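Side-chain contacts in PspGI restriction endonuclease (Pyrococcus sp. GI-H, PDB 3BM3), which binds substrate DNA as a pair of subunits and probably cleaves it at a specific site, as a type II restriction endonuclease: residues Gln15-Pro18 with Glu22-Glu25; Asp38-Lys43 with Ile50-Ile55; Lys102-Ile107 with Trp188-Asp193; Leu156-Arg161 with Arg168-Glu173. The protein carries 2 engineered substitutions. One frame throughout, in Å; residues are numbered along the deposited sequence. Where two conformers were deposited one is given.

Interaction 1: Gln15-Pro18 with Glu22-Glu25; sequences QNIP and EIIE
Apolar packing accounts for most of the touch between P18 and I23, with I17 adding a smaller share. I23 holds its longer branch beside its own backbone N (chi1 -65°) and extends it fully at the next bond (chi2 179°), which carries CD1 toward P18 O. Along this branch CG1 lies 4.2 Å from P18 CB, while CD1 comes to 4.2 Å from the methyl CG2 of I17. Both separations are ordinary van der Waals distances. The closest approach is to the backbone: I23 CD1 sits 3.4 Å from P18 O.

The two segments meet where a 3-10 turn and a short loop lead into helix 20-31, with I23 in the first turn of the helix and P18 just ahead of it. The loop is thereby laid back against the start of its own helix. The proline also meets Y70 of helix 52-80, and I17 reaches Y67 and V74 of the same helix and F92 of helix 85-115.

Polar bonding across the segments is absent; E22 OE1, at the end of an extended side chain, merely lies 4.0 Å from P18 CB, a van der Waals contact at the exposed margin. The loop carbonyls are satisfied elsewhere: P18 O accepts from R99 NH1 and I17 O from R99 NH2. One guanidinium of helix 85-115 therefore grips both consecutive carbonyl oxygens.

Interaction 2: Asp38-Lys43 with Ile50-Ile55; sequences DRLFEK and ITPSRI
L40 reaches I50, P52 and I55 with a single methyl, CD1, through two unfavourable torsions: chi1 at -136° and chi2 at 12°, the latter nearly eclipsed. The bond from CA to CB leads away from the helix start, and this bend turns CD1 back to it. CD1 lies 3.5 Å from I50 O, 3.8 Å from P52 CD and 3.5 Å from I55 CD1. F41 has CG beside its backbone N (chi1 -59°), and its ring atom CE1 comes to 3.4 Å from P52 CD; the side chains cross at about a right angle.

Two backbone bonds join the segments: F41 N donates to I50 O at 2.6 Å and I50 N to E42 O at 2.8 Å, so both polar backbone atoms of I50 are engaged by the type II beta turn R39-E42. I50 sets CB and CG1 close to E42 O, and CD1 close to R39 O.

T51 is the N-cap, its OG1 accepting from R54 N at 3.0 Å. Helix 52-80 starts beside the loop that follows helix 33-38: I55 packs on V33, L36 and L37 of that helix, while L40 and F41 meet F115, and P52 meets L111, of helix 85-115.

Interaction 3: Lys102-Ile107 with Trp188-Asp193; sequences KAFEII and WFVGFD
F104 lays its ring against F192 in an offset stack, the centroids 4.5 Å apart and the planes inclined by 26°. The tight part is where F104 CE1 meets F192 CG: CE1 stands 3.3 Å above the plane of the F192 ring, displaced toward its edge, and is 3.4 Å from CG. Beside it, F192 CB lies over a face of the F104 ring, 3.8 Å from the centroid and 25° off the normal, a CH-pi contact. One face of F104 therefore receives both the methylene and the near end of the F192 ring, whereas the far atom F192 CZ is 4.2 Å from F104 CE1.

F104 reaches across because its CG stands opposite the backbone N (chi1 -178°), sending the ring from helix 85-115 toward strand 186-191 and F192 just after it. That strand is the middle one of the five-stranded mixed sheet, consistent with the central sheet of the PDDEXK nucleases, and helix 85-115 packs on it here near the centre of the chain.

The looser part is at V190, whose CG1 approaches the edge of F104, near the ring plane, at 4.1 Å from CZ. Trading F192 for an alanine would probably keep the CB contact but lose the stacked ring, leaving one face of F104 poorly filled and F246, which meets F192 edge-to-face, without its partner. Neither side of the contact opens to solvent, since F104, V190 and F192 are all buried. Away from F192, the helix turns A103 to an adenine base and E105 to a sugar of the bound DNA.

Interaction 4: Leu156-Arg161 with Arg168-Glu173; sequences LITVKR and REAVGE. With nucleotides of chain A; nucleotides of chain B.
K160, on its way to a salt bridge with E169, first skirts the DNA. From CB (3.8 Å) through CG (3.6 Å) to CD (4.1 Å), the K160 carbons run past OP2 of DC5 of chain A. CE then comes alongside E169 OE1. A bend at the last torsion (chi4 -62°) brings NZ to 3.0 Å from that oxygen, nearly in line with its C-O bond, the two side chains roughly perpendicular.

Two residues earlier, and with some doubt since T158 has a second conformer, a water accepts from T158 OG1 (3.1 Å) and donates to E173 OE1 (2.6 Å).

R161 N donates to OP1 of DC5 of chain A at 2.7 Å. The R161 guanidinium lies with one face under O4' of DA6 of chain A, and NH1 donates to OP1 of that nucleotide at 3.0 Å. A leucine at R161 would probably keep the backbone bond but leave the DA6 phosphate without this donor and E60 without its salt-bridge mate. R168 grips the phosphate of DA4 of chain B.

Strand 155-160 and helix 167-181, their local axes at 161°, begin a beta-alpha-beta crossover completed by strand 186-191; A170 packs on F189 of that strand and M204 of helix 198-206.

Interactions 1, 3 and 4 are buried and interaction 2 only partly so, with exposed F41 at its margin. Interaction 3 is nearest the chain centre and wholly apolar, as is nearly all of interaction 1; interaction 2 adds backbone hydrogen bonds, and interaction 4, whose R161 and R168 bond to DNA phosphates, relies on charges and a water. Helix 85-115 links three of them: it supplies F104 to interaction 3, its I106 and I107 pack on I24 of interaction 1, and its F115 borders interaction 2. Interactions 3 and 4 share the sheet through neighbouring strands 155-160 and 186-191, where V190 N probably bonds to T158 O. S53 OG also touches F192 CE1, bringing interactions 2 and 3 together.

Interaction 1: Gln15-Pro18 with Glu22-Glu25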
# COMPACT_ATOMS: atom_id res chain seq x y z
N GLN C 15 -4.17 -6.19 22.93
CA GLN C 15 -5.56 -6.41 23.38
C GLN C 15 -5.84 -5.79 24.74
O GLN C 15 -7.01 -5.71 25.15
CB GLN C 15 -5.92 -7.87 23.38
CG GLN C 15 -5.95 -8.44 22.00
CD GLN C 15 -6.15 -9.93 21.99
OE1 GLN C 15 -5.85 -10.64 22.96
NE2 GLN C 15 -6.59 -10.44 20.86
N ASN C 16 -4.78 -5.38 25.42
CA ASN C 16 -4.86 -4.61 26.66
C ASN C 16 -4.94 -3.11 26.48
O ASN C 16 -5.15 -2.37 27.45
CB ASN C 16 -3.65 -4.92 27.52
CG ASN C 16 -3.72 -6.30 28.12
OD1 ASN C 16 -4.57 -6.54 28.97
ND2 ASN C 16 -2.92 -7.21 27.62
N ILE C 17 -4.78 -2.65 25.25
CA ILE C 17 -4.86 -1.24 24.95
C ILE C 17 -6.27 -0.90 24.51
O ILE C 17 -6.80 -1.50 23.57
CB ILE C 17 -3.88 -0.79 23.83
CG1 ILE C 17 -2.42 -1.14 24.19
CG2 ILE C 17 -4.07 0.70 23.59
CD1 ILE C 17 -1.44 -0.85 23.15
N PRO C 18 -6.91 0.05 25.19
CA PRO C 18 -8.26 0.42 24.84
C PRO C 18 -8.43 0.71 23.35
O PRO C 18 -7.48 1.18 22.71
CB PRO C 18 -8.49 1.68 25.66
CG PRO C 18 -7.70 1.43 26.89
CD PRO C 18 -6.45 0.78 26.39
N GLU C 22 -12.47 4.46 21.83
CA GLU C 22 -12.45 4.90 23.22
C GLU C 22 -11.39 5.96 23.46
O GLU C 22 -11.64 6.95 24.17
CB GLU C 22 -12.26 3.70 24.16
CG GLU C 22 -13.44 2.75 24.07
CD GLU C 22 -13.36 1.54 24.97
OE1 GLU C 22 -12.49 1.49 25.88
OE2 GLU C 22 -14.20 0.62 24.76
N ILE C 23 -10.23 5.78 22.85
CA ILE C 23 -9.15 6.72 22.99
C ILE C 23 -9.52 8.04 22.35
O ILE C 23 -9.24 9.09 22.90
CB ILE C 23 -7.85 6.17 22.40
CG1 ILE C 23 -7.41 4.93 23.21
CG2 ILE C 23 -6.78 7.22 22.38
CD1 ILE C 23 -6.12 4.27 22.71
N ILE C 24 -10.18 7.99 21.19
CA ILE C 24 -10.61 9.20 20.50
C ILE C 24 -11.63 9.94 21.38
O ILE C 24 -11.57 11.19 21.54
CB ILE C 24 -11.20 8.87 19.12
CG1 ILE C 24 -10.09 8.44 18.14
CG2 ILE C 24 -11.97 10.09 18.50
CD1 ILE C 24 -9.24 9.58 17.65
N GLU C 25 -12.54 9.18 21.98
CA GLU C 25 -13.53 9.82 22.90
C GLU C 25 -12.83 10.46 24.08
O GLU C 25 -13.18 11.57 24.48
CB GLU C 25 -14.60 8.84 23.35
CG GLU C 25 -15.57 8.36 22.25
CD GLU C 25 -16.32 9.50 21.52
OE1 GLU C 25 -16.61 10.55 22.14
OE2 GLU C 25 -16.61 9.34 20.31

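Interaction 2: Asp38-Lys43 with Ile50-Ile55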
# COMPACT_ATOMS: atom_id res chain seq x y z
N ASP C 38 -18.09 23.50 17.93
CA ASP C 38 -19.08 24.59 18.05
C ASP C 38 -18.56 25.92 17.48
O ASP C 38 -19.35 26.80 17.15
CB ASP C 38 -19.43 24.86 19.50
CG ASP C 38 -20.20 23.75 20.15
OD1 ASP C 38 -20.77 22.90 19.44
OD2 ASP C 38 -20.20 23.72 21.39
N ARG C 39 -17.24 26.04 17.42
CA ARG C 39 -16.57 27.26 17.00
C ARG C 39 -15.92 27.10 15.62
O ARG C 39 -15.03 27.87 15.25
CB ARG C 39 -15.53 27.63 18.04
CG ARG C 39 -16.13 27.97 19.41
CD ARG C 39 -15.24 28.92 20.21
NE ARG C 39 -14.79 30.06 19.40
CZ ARG C 39 -15.57 31.06 18.98
NH1 ARG C 39 -16.86 31.11 19.31
NH2 ARG C 39 -15.05 32.03 18.25
N LEU C 40 -16.37 26.11 14.85
CA LEU C 40 -15.77 25.79 13.55
C LEU C 40 -15.81 27.02 12.63
O LEU C 40 -16.85 27.69 12.53
CB LEU C 40 -16.52 24.63 12.90
CG LEU C 40 -15.78 23.47 12.22
CD1 LEU C 40 -14.29 23.38 12.44
CD2 LEU C 40 -16.49 22.16 12.55
N PHE C 41 -14.66 27.32 12.02
CA PHE C 41 -14.46 28.40 11.05
C PHE C 41 -14.45 29.79 11.68
O PHE C 41 -14.44 30.81 10.98
CB PHE C 41 -15.45 28.31 9.90
CG PHE C 41 -15.36 27.04 9.17
CD1 PHE C 41 -14.16 26.69 8.54
CD2 PHE C 41 -16.43 26.18 9.10
CE1 PHE C 41 -14.07 25.52 7.84
CE2 PHE C 41 -16.33 25.00 8.41
CZ PHE C 41 -15.16 24.66 7.78
N GLU C 42 -14.42 29.81 13.01
CA GLU C 42 -14.30 31.03 13.77
C GLU C 42 -12.87 31.07 14.32
O GLU C 42 -12.18 30.05 14.37
CB GLU C 42 -15.37 31.05 14.87
CG GLU C 42 -16.80 30.96 14.27
CD GLU C 42 -17.90 30.71 15.29
OE1 GLU C 42 -17.69 30.96 16.50
OE2 GLU C 42 -19.00 30.28 14.85
N LYS C 43 -12.40 32.25 14.69
CA LYS C 43 -11.07 32.39 15.29
C LYS C 43 -11.07 31.84 16.72
O LYS C 43 -12.06 31.99 17.44
CB LYS C 43 -10.61 33.85 15.28
CG LYS C 43 -10.38 34.41 13.86
CD LYS C 43 -9.33 35.52 13.85
CE LYS C 43 -8.90 35.90 12.41
NZ LYS C 43 -8.24 34.77 11.69
N ILE C 50 -10.36 28.12 13.59
CA ILE C 50 -10.64 26.73 13.92
C ILE C 50 -11.14 26.04 12.67
O ILE C 50 -12.25 26.25 12.23
CB ILE C 50 -11.69 26.61 15.04
CG1 ILE C 50 -11.16 27.28 16.29
CG2 ILE C 50 -12.02 25.12 15.32
CD1 ILE C 50 -12.23 27.62 17.28
N THR C 51 -10.28 25.24 12.08
CA THR C 51 -10.65 24.54 10.86
C THR C 51 -10.78 23.05 11.14
O THR C 51 -10.20 22.54 12.10
CB THR C 51 -9.58 24.70 9.82
OG1 THR C 51 -8.35 24.11 10.27
CG2 THR C 51 -9.39 26.19 9.48
N PRO C 52 -11.53 22.33 10.26
CA PRO C 52 -11.56 20.89 10.38
C PRO C 52 -10.17 20.27 10.41
O PRO C 52 -9.94 19.34 11.20
CB PRO C 52 -12.35 20.48 9.13
CG PRO C 52 -13.30 21.62 8.92
CD PRO C 52 -12.44 22.81 9.21
N SER C 53 -9.26 20.74 9.57
CA SER C 53 -7.94 20.12 9.49
C SER C 53 -7.22 20.33 10.84
O SER C 53 -6.59 19.41 11.35
CB SER C 53 -7.13 20.67 8.33
OG SER C 53 -5.94 19.93 8.09
N ARG C 54 -7.31 21.53 11.41
CA ARG C 54 -6.67 21.76 12.69
C ARG C 54 -7.26 20.92 13.81
O ARG C 54 -6.54 20.43 14.65
CB ARG C 54 -6.69 23.23 13.05
CG ARG C 54 -5.79 24.01 12.16
CD ARG C 54 -5.81 25.45 12.53
NE ARG C 54 -4.77 26.19 11.82
CZ ARG C 54 -4.95 27.30 11.10
NH1 ARG C 54 -6.16 27.84 10.95
NH2 ARG C 54 -3.91 27.88 10.51
N ILE C 55 -8.58 20.78 13.84
CA ILE C 55 -9.21 19.97 14.85
C ILE C 55 -8.80 18.54 14.65
O ILE C 55 -8.48 17.82 15.62
CB ILE C 55 -10.73 20.08 14.77
CG1 ILE C 55 -11.16 21.48 15.22
CG2 ILE C 55 -11.40 19.05 15.68
CD1 ILE C 55 -12.65 21.74 15.12

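Interaction 3: Lys102-Ile107 with Trp188-Asp193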
# COMPACT_ATOMS: atom_id res chain seq x y z
N LYS C 102 -7.24 4.02 11.64
CA LYS C 102 -8.59 4.02 12.19
C LYS C 102 -8.87 5.36 12.87
O LYS C 102 -9.98 5.90 12.76
CB LYS C 102 -8.78 2.85 13.14
CG LYS C 102 -10.17 2.80 13.79
CD LYS C 102 -11.27 2.44 12.82
CE LYS C 102 -12.49 1.82 13.52
NZ LYS C 102 -12.15 0.83 14.57
N ALA C 103 -7.90 5.88 13.60
CA ALA C 103 -8.09 7.14 14.33
C ALA C 103 -8.49 8.25 13.37
O ALA C 103 -9.45 9.01 13.62
CB ALA C 103 -6.83 7.51 15.10
N PHE C 104 -7.82 8.32 12.22
CA PHE C 104 -8.11 9.36 11.26
C PHE C 104 -9.53 9.22 10.70
O PHE C 104 -10.29 10.17 10.63
CB PHE C 104 -7.06 9.39 10.17
CG PHE C 104 -7.27 10.46 9.18
CD1 PHE C 104 -7.46 11.77 9.59
CD2 PHE C 104 -7.30 10.18 7.83
CE1 PHE C 104 -7.64 12.79 8.64
CE2 PHE C 104 -7.49 11.20 6.89
CZ PHE C 104 -7.67 12.50 7.32
N GLU C 105 -9.93 7.98 10.44
CA GLU C 105 -11.24 7.69 9.92
C GLU C 105 -12.30 8.04 10.95
O GLU C 105 -13.31 8.66 10.63
CB GLU C 105 -11.31 6.23 9.48
CG GLU C 105 -10.34 6.05 8.29
CD GLU C 105 -10.22 4.66 7.66
OE1 GLU C 105 -11.25 3.98 7.48
OE2 GLU C 105 -9.07 4.32 7.25
N ILE C 106 -12.04 7.73 12.22
CA ILE C 106 -12.99 8.13 13.26
C ILE C 106 -13.15 9.64 13.39
O ILE C 106 -14.26 10.17 13.47
CB ILE C 106 -12.62 7.54 14.61
CG1 ILE C 106 -12.75 6.02 14.53
CG2 ILE C 106 -13.50 8.16 15.70
CD1 ILE C 106 -12.14 5.25 15.69
N ILE C 107 -12.01 10.33 13.40
CA ILE C 107 -11.99 11.77 13.45
C ILE C 107 -12.80 12.35 12.29
O ILE C 107 -13.62 13.23 12.48
CB ILE C 107 -10.53 12.22 13.44
CG1 ILE C 107 -9.91 11.82 14.79
CG2 ILE C 107 -10.46 13.71 13.20
CD1 ILE C 107 -8.38 12.04 14.83
N TRP C 188 -13.46 10.68 -4.42
CA TRP C 188 -12.61 11.70 -3.87
C TRP C 188 -11.57 11.04 -2.99
O TRP C 188 -11.86 10.09 -2.30
CB TRP C 188 -13.39 12.72 -3.04
CG TRP C 188 -14.46 13.47 -3.78
CD1 TRP C 188 -14.79 13.36 -5.09
CD2 TRP C 188 -15.36 14.43 -3.22
NE1 TRP C 188 -15.85 14.19 -5.38
CE2 TRP C 188 -16.20 14.87 -4.25
CE3 TRP C 188 -15.49 15.01 -1.95
CZ2 TRP C 188 -17.18 15.83 -4.05
CZ3 TRP C 188 -16.50 15.94 -1.75
CH2 TRP C 188 -17.30 16.36 -2.79
N PHE C 189 -10.36 11.58 -3.02
CA PHE C 189 -9.27 11.05 -2.24
C PHE C 189 -8.91 12.07 -1.21
O PHE C 189 -8.70 13.26 -1.50
CB PHE C 189 -8.06 10.83 -3.13
CG PHE C 189 -6.85 10.33 -2.40
CD1 PHE C 189 -6.65 8.96 -2.26
CD2 PHE C 189 -5.96 11.20 -1.84
CE1 PHE C 189 -5.55 8.49 -1.54
CE2 PHE C 189 -4.86 10.71 -1.13
CZ PHE C 189 -4.66 9.37 -1.01
N VAL C 190 -8.72 11.58 0.01
CA VAL C 190 -8.27 12.40 1.12
C VAL C 190 -7.00 11.78 1.70
O VAL C 190 -7.00 10.62 2.07
CB VAL C 190 -9.32 12.45 2.24
CG1 VAL C 190 -8.81 13.24 3.40
CG2 VAL C 190 -10.62 12.96 1.73
N GLY C 191 -5.94 12.59 1.77
CA GLY C 191 -4.71 12.18 2.38
C GLY C 191 -4.45 13.14 3.50
O GLY C 191 -4.90 14.29 3.45
N PHE C 192 -3.82 12.67 4.54
CA PHE C 192 -3.54 13.52 5.67
C PHE C 192 -2.02 13.49 5.89
O PHE C 192 -1.52 13.03 6.91
CB PHE C 192 -4.32 13.05 6.89
CG PHE C 192 -4.69 14.17 7.83
CD1 PHE C 192 -5.48 15.19 7.39
CD2 PHE C 192 -4.25 14.17 9.14
CE1 PHE C 192 -5.80 16.25 8.23
CE2 PHE C 192 -4.60 15.21 9.98
CZ PHE C 192 -5.40 16.23 9.50
N ASP C 193 -1.32 13.98 4.88
CA ASP C 193 0.09 13.71 4.70
C ASP C 193 0.73 14.96 4.20
O ASP C 193 0.47 15.42 3.10
CB ASP C 193 0.29 12.54 3.70
CG ASP C 193 1.72 12.07 3.60
OD1 ASP C 193 2.64 12.84 3.96
OD2 ASP C 193 1.93 10.93 3.11

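Interaction 4: Leu156-Arg161 with Arg168-Glu173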
# COMPACT_ATOMS: atom_id res chain seq x y z
N LEU C 156 -17.96 8.75 -3.14
CA LEU C 156 -17.10 7.74 -2.56
C LEU C 156 -15.85 8.48 -2.13
O LEU C 156 -15.23 9.23 -2.92
CB LEU C 156 -16.75 6.69 -3.59
CG LEU C 156 -17.96 6.16 -4.34
CD1 LEU C 156 -17.53 5.07 -5.28
CD2 LEU C 156 -18.99 5.66 -3.33
N ILE C 157 -15.48 8.27 -0.88
CA ILE C 157 -14.32 8.94 -0.33
C ILE C 157 -13.37 7.91 0.21
O ILE C 157 -13.77 7.07 1.04
CB ILE C 157 -14.68 9.89 0.80
CG1 ILE C 157 -15.75 10.87 0.33
CG2 ILE C 157 -13.41 10.65 1.21
CD1 ILE C 157 -16.19 11.93 1.36
N THR C 158 -12.14 7.95 -0.28
CA THR C 158 -11.07 7.11 0.22
C THR C 158 -10.22 8.02 1.09
O THR C 158 -9.96 9.17 0.72
CB THR C 158 -10.27 6.45 -0.92
OG1 THR C 158 -11.12 5.56 -1.66
CG2 THR C 158 -9.10 5.66 -0.35
N VAL C 159 -9.83 7.53 2.26
CA VAL C 159 -9.15 8.32 3.22
C VAL C 159 -7.89 7.58 3.63
O VAL C 159 -7.94 6.38 3.90
CB VAL C 159 -10.06 8.53 4.41
CG1 VAL C 159 -9.32 9.07 5.58
CG2 VAL C 159 -11.22 9.45 4.01
N LYS C 160 -6.76 8.28 3.61
CA LYS C 160 -5.48 7.75 4.10
C LYS C 160 -4.79 8.77 4.98
O LYS C 160 -4.98 9.95 4.78
CB LYS C 160 -4.56 7.36 2.95
CG LYS C 160 -5.11 6.19 2.18
CD LYS C 160 -4.16 5.68 1.17
CE LYS C 160 -4.84 4.65 0.30
NZ LYS C 160 -5.31 3.50 1.04
N ARG C 161 -4.02 8.29 5.95
CA ARG C 161 -3.24 9.17 6.80
C ARG C 161 -1.99 9.48 5.98
O ARG C 161 -2.06 10.28 5.03
CB ARG C 161 -2.98 8.51 8.14
CG ARG C 161 -2.31 9.39 9.15
CD ARG C 161 -2.19 8.64 10.44
NE ARG C 161 -1.51 9.41 11.46
CZ ARG C 161 -0.19 9.62 11.54
NH1 ARG C 161 0.64 9.19 10.59
NH2 ARG C 161 0.31 10.35 12.53
N ARG C 168 -1.88 4.83 -5.21
CA ARG C 168 -2.25 4.04 -6.38
C ARG C 168 -3.38 3.05 -6.06
O ARG C 168 -4.07 2.63 -6.96
CB ARG C 168 -1.06 3.33 -6.99
CG ARG C 168 -0.09 4.29 -7.63
CD ARG C 168 0.90 3.56 -8.50
NE ARG C 168 1.86 4.47 -9.11
CZ ARG C 168 2.88 5.02 -8.47
NH1 ARG C 168 3.15 4.68 -7.21
NH2 ARG C 168 3.69 5.86 -9.10
N GLU C 169 -3.55 2.68 -4.78
CA GLU C 169 -4.67 1.86 -4.36
C GLU C 169 -5.97 2.55 -4.70
O GLU C 169 -6.92 1.91 -5.10
CB GLU C 169 -4.64 1.57 -2.89
CG GLU C 169 -3.47 0.69 -2.49
CD GLU C 169 -3.39 0.43 -1.01
OE1 GLU C 169 -4.15 1.06 -0.24
OE2 GLU C 169 -2.57 -0.44 -0.66
N ALA C 170 -5.99 3.87 -4.52
CA ALA C 170 -7.20 4.64 -4.77
C ALA C 170 -7.49 4.67 -6.26
O ALA C 170 -8.65 4.55 -6.67
CB ALA C 170 -7.05 6.03 -4.23
N VAL C 171 -6.44 4.80 -7.08
CA VAL C 171 -6.56 4.79 -8.53
C VAL C 171 -7.11 3.42 -8.92
O VAL C 171 -8.02 3.31 -9.70
CB VAL C 171 -5.25 5.08 -9.24
CG1 VAL C 171 -5.40 4.95 -10.78
CG2 VAL C 171 -4.68 6.47 -8.87
N GLY C 172 -6.59 2.38 -8.28
CA GLY C 172 -7.04 1.00 -8.52
C GLY C 172 -8.50 0.84 -8.18
O GLY C 172 -9.29 0.31 -8.97
N GLU C 173 -8.87 1.28 -6.98
CA GLU C 173 -10.24 1.20 -6.53
C GLU C 173 -11.18 1.94 -7.51
O GLU C 173 -12.23 1.44 -7.93
CB GLU C 173 -10.37 1.76 -5.12
CG GLU C 173 -11.75 1.68 -4.61
CD GLU C 173 -11.91 2.20 -3.21
OE1 GLU C 173 -10.90 2.55 -2.58
OE2 GLU C 173 -13.06 2.30 -2.78
P DA A 6 0.97 6.26 9.23
OP1 DA A 6 0.22 7.23 8.38
OP2 DA A 6 2.32 6.63 9.73
O5' DA A 6 0.02 5.89 10.44
C5' DA A 6 0.52 5.18 11.56
C4' DA A 6 1.01 6.17 12.59
O4' DA A 6 -0.10 6.83 13.24
C3' DA A 6 1.85 5.55 13.70
O3' DA A 6 3.05 6.30 13.82
C2' DA A 6 0.98 5.72 14.94
C1' DA A 6 0.22 6.98 14.60
N9 DA A 6 -1.02 7.19 15.35
C8 DA A 6 -1.78 8.33 15.32
N7 DA A 6 -2.83 8.28 16.09
C5 DA A 6 -2.77 7.02 16.67
C6 DA A 6 -3.60 6.36 17.59
N6 DA A 6 -4.70 6.91 18.10
N1 DA A 6 -3.25 5.12 17.96
C2 DA A 6 -2.14 4.57 17.44
N3 DA A 6 -1.28 5.09 16.57
C4 DA A 6 -1.65 6.34 16.22
P DC A 5 -4.16 4.46 6.42
OP1 DC A 5 -4.46 5.82 6.91
OP2 DC A 5 -4.26 4.14 4.97
O5' DC A 5 -2.69 4.09 6.91
C5' DC A 5 -2.36 4.20 8.28
C4' DC A 5 -0.95 3.69 8.50
O4' DC A 5 -0.94 2.31 8.12
C3' DC A 5 0.09 4.40 7.63
O3' DC A 5 1.15 4.88 8.45
C2' DC A 5 0.59 3.33 6.68
C1' DC A 5 0.22 2.03 7.36
N1 DC A 5 -0.11 0.97 6.40
C2 DC A 5 0.48 -0.28 6.55
O2 DC A 5 1.20 -0.48 7.54
N3 DC A 5 0.25 -1.24 5.63
C4 DC A 5 -0.56 -0.98 4.59
N4 DC A 5 -0.74 -1.94 3.68
C5 DC A 5 -1.22 0.27 4.45
C6 DC A 5 -0.97 1.21 5.36
P DA B 4 6.62 5.40 -6.41
OP1 DA B 4 6.39 5.42 -7.88
OP2 DA B 4 5.56 5.90 -5.50
O5' DA B 4 6.96 3.91 -6.03
C5' DA B 4 8.19 3.33 -6.46
C4' DA B 4 8.58 2.22 -5.53
O4' DA B 4 9.12 2.76 -4.30
C3' DA B 4 7.41 1.33 -5.13
O3' DA B 4 7.85 -0.01 -5.14
C2' DA B 4 7.06 1.81 -3.73
C1' DA B 4 8.42 2.21 -3.19
N9 DA B 4 8.38 3.23 -2.15
C8 DA B 4 7.66 4.40 -2.13
N7 DA B 4 7.86 5.12 -1.06
C5 DA B 4 8.77 4.38 -0.32
C6 DA B 4 9.38 4.62 0.92
N6 DA B 4 9.17 5.71 1.65
N1 DA B 4 10.23 3.67 1.38
C2 DA B 4 10.44 2.58 0.64
N3 DA B 4 9.93 2.25 -0.55
C4 DA B 4 9.09 3.21 -0.97
O HOH W 1 -11.03 2.98 0.01